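Local coordinates for TraI domain-containing protein (Salmonella typhi, PDB 2IPQ), which is of unknown function but, through its TraI-like C-terminal domain, may take part in conjugative DNA transfer, at residues N27-C37 with F124-V133. Numbering follows the deposited sequence.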
loop_
_atom_site.group_PDB
_atom_site.type_symbol
_atom_site.label_atom_id
_atom_site.label_comp_id
_atom_site.label_asym_id
_atom_site.label_seq_id
_atom_site.Cartn_x
_atom_site.Cartn_y
_atom_site.Cartn_z
ATOM N N ASN A 27 0.437 2.515 9.327
ATOM C CA ASN A 27 1.362 2.223 10.423
ATOM C C ASN A 27 0.667 1.835 11.698
ATOM O O ASN A 27 1.168 2.063 12.810
ATOM C CB ASN A 27 2.283 3.412 10.682
ATOM C CG ASN A 27 3.339 3.555 9.634
ATOM O OD1 ASN A 27 3.456 2.713 8.730
ATOM N ND2 ASN A 27 4.115 4.628 9.724
ATOM N N THR A 28 -0.507 1.245 11.538
ATOM C CA THR A 28 -1.376 0.919 12.651
ATOM C C THR A 28 -1.626 -0.573 12.531
ATOM O O THR A 28 -1.471 -1.132 11.452
ATOM C CB THR A 28 -2.694 1.696 12.522
ATOM O OG1 THR A 28 -2.610 2.897 13.305
ATOM C CG2 THR A 28 -3.869 0.885 13.022
ATOM N N ALA A 29 -1.992 -1.211 13.638
ATOM C CA ALA A 29 -2.310 -2.628 13.661
ATOM C C ALA A 29 -3.398 -2.958 12.638
ATOM O O ALA A 29 -3.510 -4.096 12.208
ATOM C CB ALA A 29 -2.758 -3.046 15.085
ATOM N N ASP A 30 -4.199 -1.965 12.254
ATOM C CA ASP A 30 -5.391 -2.217 11.441
ATOM C C ASP A 30 -5.260 -1.589 10.037
ATOM O O ASP A 30 -6.161 -1.704 9.210
ATOM C CB ASP A 30 -6.647 -1.701 12.154
ATOM C CG ASP A 30 -7.030 -2.566 13.377
ATOM O OD1 ASP A 30 -7.319 -3.769 13.188
ATOM O OD2 ASP A 30 -7.051 -2.050 14.526
ATOM N N ALA A 31 -4.135 -0.937 9.764
ATOM C CA ALA A 31 -3.986 -0.179 8.520
ATOM C C ALA A 31 -3.629 -1.119 7.360
ATOM O O ALA A 31 -3.053 -2.190 7.570
ATOM C CB ALA A 31 -2.914 0.890 8.700
ATOM N N CYS A 32 -3.963 -0.715 6.140
ATOM C CA CYS A 32 -3.532 -1.448 4.957
ATOM C C CYS A 32 -2.209 -0.928 4.398
ATOM O O CYS A 32 -1.579 -1.583 3.556
ATOM C CB CYS A 32 -4.614 -1.420 3.870
ATOM S SG CYS A 32 -6.044 -2.400 4.322
ATOM N N VAL A 33 -1.805 0.251 4.866
ATOM C CA VAL A 33 -0.605 0.901 4.391
ATOM C C VAL A 33 0.408 0.956 5.519
ATOM O O VAL A 33 0.077 1.349 6.656
ATOM C CB VAL A 33 -0.887 2.330 3.818
ATOM C CG1 VAL A 33 0.404 2.918 3.167
ATOM C CG2 VAL A 33 -2.024 2.284 2.738
ATOM N N HIS A 34 1.638 0.543 5.204
ATOM C CA HIS A 34 2.729 0.531 6.163
ATOM C C HIS A 34 4.029 0.991 5.533
ATOM O O HIS A 34 4.433 0.508 4.469
ATOM C CB HIS A 34 2.883 -0.870 6.723
ATOM C CG HIS A 34 1.779 -1.245 7.655
ATOM N ND1 HIS A 34 1.866 -1.066 9.027
ATOM C CD2 HIS A 34 0.550 -1.769 7.415
ATOM C CE1 HIS A 34 0.737 -1.465 9.588
ATOM N NE2 HIS A 34 -0.076 -1.894 8.633
ATOM N N LEU A 35 4.698 1.930 6.179
ATOM C CA LEU A 35 6.029 2.366 5.741
ATOM C C LEU A 35 7.104 1.408 6.231
ATOM O O LEU A 35 7.064 0.970 7.395
ATOM C CB LEU A 35 6.316 3.760 6.283
ATOM C CG LEU A 35 5.748 4.857 5.378
ATOM C CD1 LEU A 35 4.260 5.012 5.601
ATOM C CD2 LEU A 35 6.496 6.179 5.539
ATOM N N THR A 36 8.065 1.090 5.364
ATOM C CA THR A 36 9.142 0.171 5.728
ATOM C C THR A 36 10.400 0.319 4.899
ATOM O O THR A 36 10.381 0.092 3.708
ATOM C CB THR A 36 8.712 -1.298 5.595
ATOM O OG1 THR A 36 7.397 -1.467 6.154
ATOM C CG2 THR A 36 9.695 -2.207 6.342
ATOM N N CYS A 37 11.487 0.719 5.548
ATOM C CA CYS A 37 12.838 0.685 4.968
ATOM C C CYS A 37 12.942 1.231 3.547
ATOM O O CYS A 37 13.610 0.622 2.709
ATOM C CB CYS A 37 13.401 -0.734 5.015
ATOM S SG CYS A 37 13.655 -1.363 6.683
ATOM N N PHE A 124 7.905 12.496 5.665
ATOM C CA PHE A 124 7.067 11.330 5.927
ATOM C C PHE A 124 7.035 10.815 7.372
ATOM O O PHE A 124 7.913 11.123 8.181
ATOM C CB PHE A 124 7.357 10.188 4.945
ATOM C CG PHE A 124 8.811 10.055 4.547
ATOM C CD1 PHE A 124 9.316 10.752 3.452
ATOM C CD2 PHE A 124 9.667 9.223 5.253
ATOM C CE1 PHE A 124 10.645 10.629 3.075
ATOM C CE2 PHE A 124 11.001 9.098 4.878
ATOM C CZ PHE A 124 11.487 9.801 3.792
ATOM N N PRO A 125 5.999 10.026 7.694
ATOM C CA PRO A 125 5.916 9.276 8.961
ATOM C C PRO A 125 7.092 8.339 9.197
ATOM O O PRO A 125 7.825 8.003 8.267
ATOM C CB PRO A 125 4.617 8.465 8.819
ATOM C CG PRO A 125 4.210 8.576 7.371
ATOM C CD PRO A 125 4.813 9.829 6.839
ATOM N N ASP A 126 7.267 7.917 10.441
ATOM C CA ASP A 126 8.250 6.895 10.754
ATOM C C ASP A 126 7.821 5.558 10.165
ATOM O O ASP A 126 6.701 5.437 9.662
ATOM C CB ASP A 126 8.421 6.784 12.253
ATOM C CG ASP A 126 9.019 8.020 12.842
ATOM O OD1 ASP A 126 10.067 8.474 12.328
ATOM O OD2 ASP A 126 8.438 8.545 13.811
ATOM N N ASP A 127 8.704 4.562 10.222
ATOM C CA ASP A 127 8.373 3.212 9.721
ATOM C C ASP A 127 7.320 2.548 10.596
ATOM O O ASP A 127 7.102 2.980 11.714
ATOM C CB ASP A 127 9.630 2.346 9.692
ATOM C CG ASP A 127 10.529 2.653 8.500
ATOM O OD1 ASP A 127 10.125 3.423 7.578
ATOM O OD2 ASP A 127 11.656 2.109 8.496
ATOM N N SER A 128 6.670 1.507 10.086
ATOM C CA SER A 128 5.646 0.797 10.859
ATOM C C SER A 128 6.291 0.052 12.017
ATOM O O SER A 128 7.411 -0.463 11.892
ATOM C CB SER A 128 4.907 -0.225 9.991
ATOM O OG SER A 128 3.880 -0.827 10.747
ATOM N N LEU A 129 5.587 -0.013 13.139
ATOM C CA LEU A 129 6.079 -0.793 14.287
ATOM C C LEU A 129 5.608 -2.259 14.221
ATOM O O LEU A 129 6.056 -3.109 14.999
ATOM C CB LEU A 129 5.630 -0.153 15.591
ATOM C CG LEU A 129 6.256 1.182 16.003
ATOM C CD1 LEU A 129 5.549 1.635 17.288
ATOM C CD2 LEU A 129 7.755 1.033 16.269
ATOM N N PHE A 130 4.713 -2.527 13.281
ATOM C CA PHE A 130 3.868 -3.724 13.275
ATOM C C PHE A 130 4.179 -4.693 12.111
ATOM O O PHE A 130 3.962 -5.909 12.210
ATOM C CB PHE A 130 2.404 -3.283 13.225
ATOM C CG PHE A 130 1.981 -2.481 14.452
ATOM C CD1 PHE A 130 1.870 -1.104 14.398
ATOM C CD2 PHE A 130 1.710 -3.113 15.640
ATOM C CE1 PHE A 130 1.489 -0.376 15.515
ATOM C CE2 PHE A 130 1.322 -2.393 16.762
ATOM C CZ PHE A 130 1.215 -1.029 16.697
ATOM N N LEU A 131 4.701 -4.150 11.015
ATOM C CA LEU A 131 4.890 -4.930 9.801
ATOM C C LEU A 131 6.334 -5.353 9.654
ATOM O O LEU A 131 7.247 -4.545 9.808
ATOM C CB LEU A 131 4.525 -4.084 8.609
ATOM C CG LEU A 131 4.524 -4.790 7.271
ATOM C CD1 LEU A 131 3.107 -5.329 7.043
ATOM C CD2 LEU A 131 4.900 -3.776 6.247
ATOM N N LYS A 132 6.531 -6.622 9.334
ATOM C CA LYS A 132 7.831 -7.165 8.963
ATOM C C LYS A 132 7.719 -7.700 7.527
ATOM O O LYS A 132 6.860 -8.534 7.250
ATOM C CB LYS A 132 8.167 -8.316 9.935
ATOM C CG LYS A 132 9.597 -8.825 9.886
ATOM C CD LYS A 132 9.631 -10.341 9.838
ATOM C CE LYS A 132 9.754 -10.991 11.209
ATOM N NZ LYS A 132 9.881 -12.491 11.068
ATOM N N VAL A 133 8.570 -7.224 6.624
ATOM C CA VAL A 133 8.611 -7.714 5.251
ATOM C C VAL A 133 9.465 -8.966 5.224
ATOM O O VAL A 133 10.525 -9.009 5.836
ATOM C CB VAL A 133 9.229 -6.638 4.298
ATOM C CG1 VAL A 133 9.301 -7.128 2.801
ATOM C CG2 VAL A 133 8.438 -5.331 4.413
HETATM O O HOH W 1 3.536 1.884 13.924
#
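Leu35 CD2 packs against the ring of Pro125, 3.8 Å from its CG, the two side chains crossing at about a right angle, while Phe124 CB touches the same methyl. On the opposite face of strand 33-36, a chi1 of -174° swings the Leu131 branch away from its own N, carrying CD2 to 3.6 Å from His34 CB and over Thr36 OG1 at 3.4 Å. Phe130 turns one ring face to Ala29 N and an edge to Asn27 O. Ser128 makes two of the four hydrogen bonds across the contact: its N-H runs nearly straight to Leu35 O, and its OG bonds to His34 ND1 (2.7 Å), near the imidazole plane. The same OG accepts from Phe130 N, closing an ST turn. His34 NE2 makes a bent bond (135°) to Ala31 O from above its carbonyl plane, so both ring nitrogens have partners, which restrains the ring's rotation. Asn27 OD1 takes Leu35 N in its carbonyl plane, and ND2 bonds weakly to Asp126 O. At the far end Cys37 N meets Asp127 OD2 at 3.3 Å, from above the carboxylate plane. Loop 124-130 thus crosses over strand 33-36; the sheet's outermost strands, 33-36 and 131-133, are not neighbours in it but approach obliquely (axes 8.2 Å apart, 61°) through side chains, with Met115 of helix 115-118 against Leu35 and Phe124.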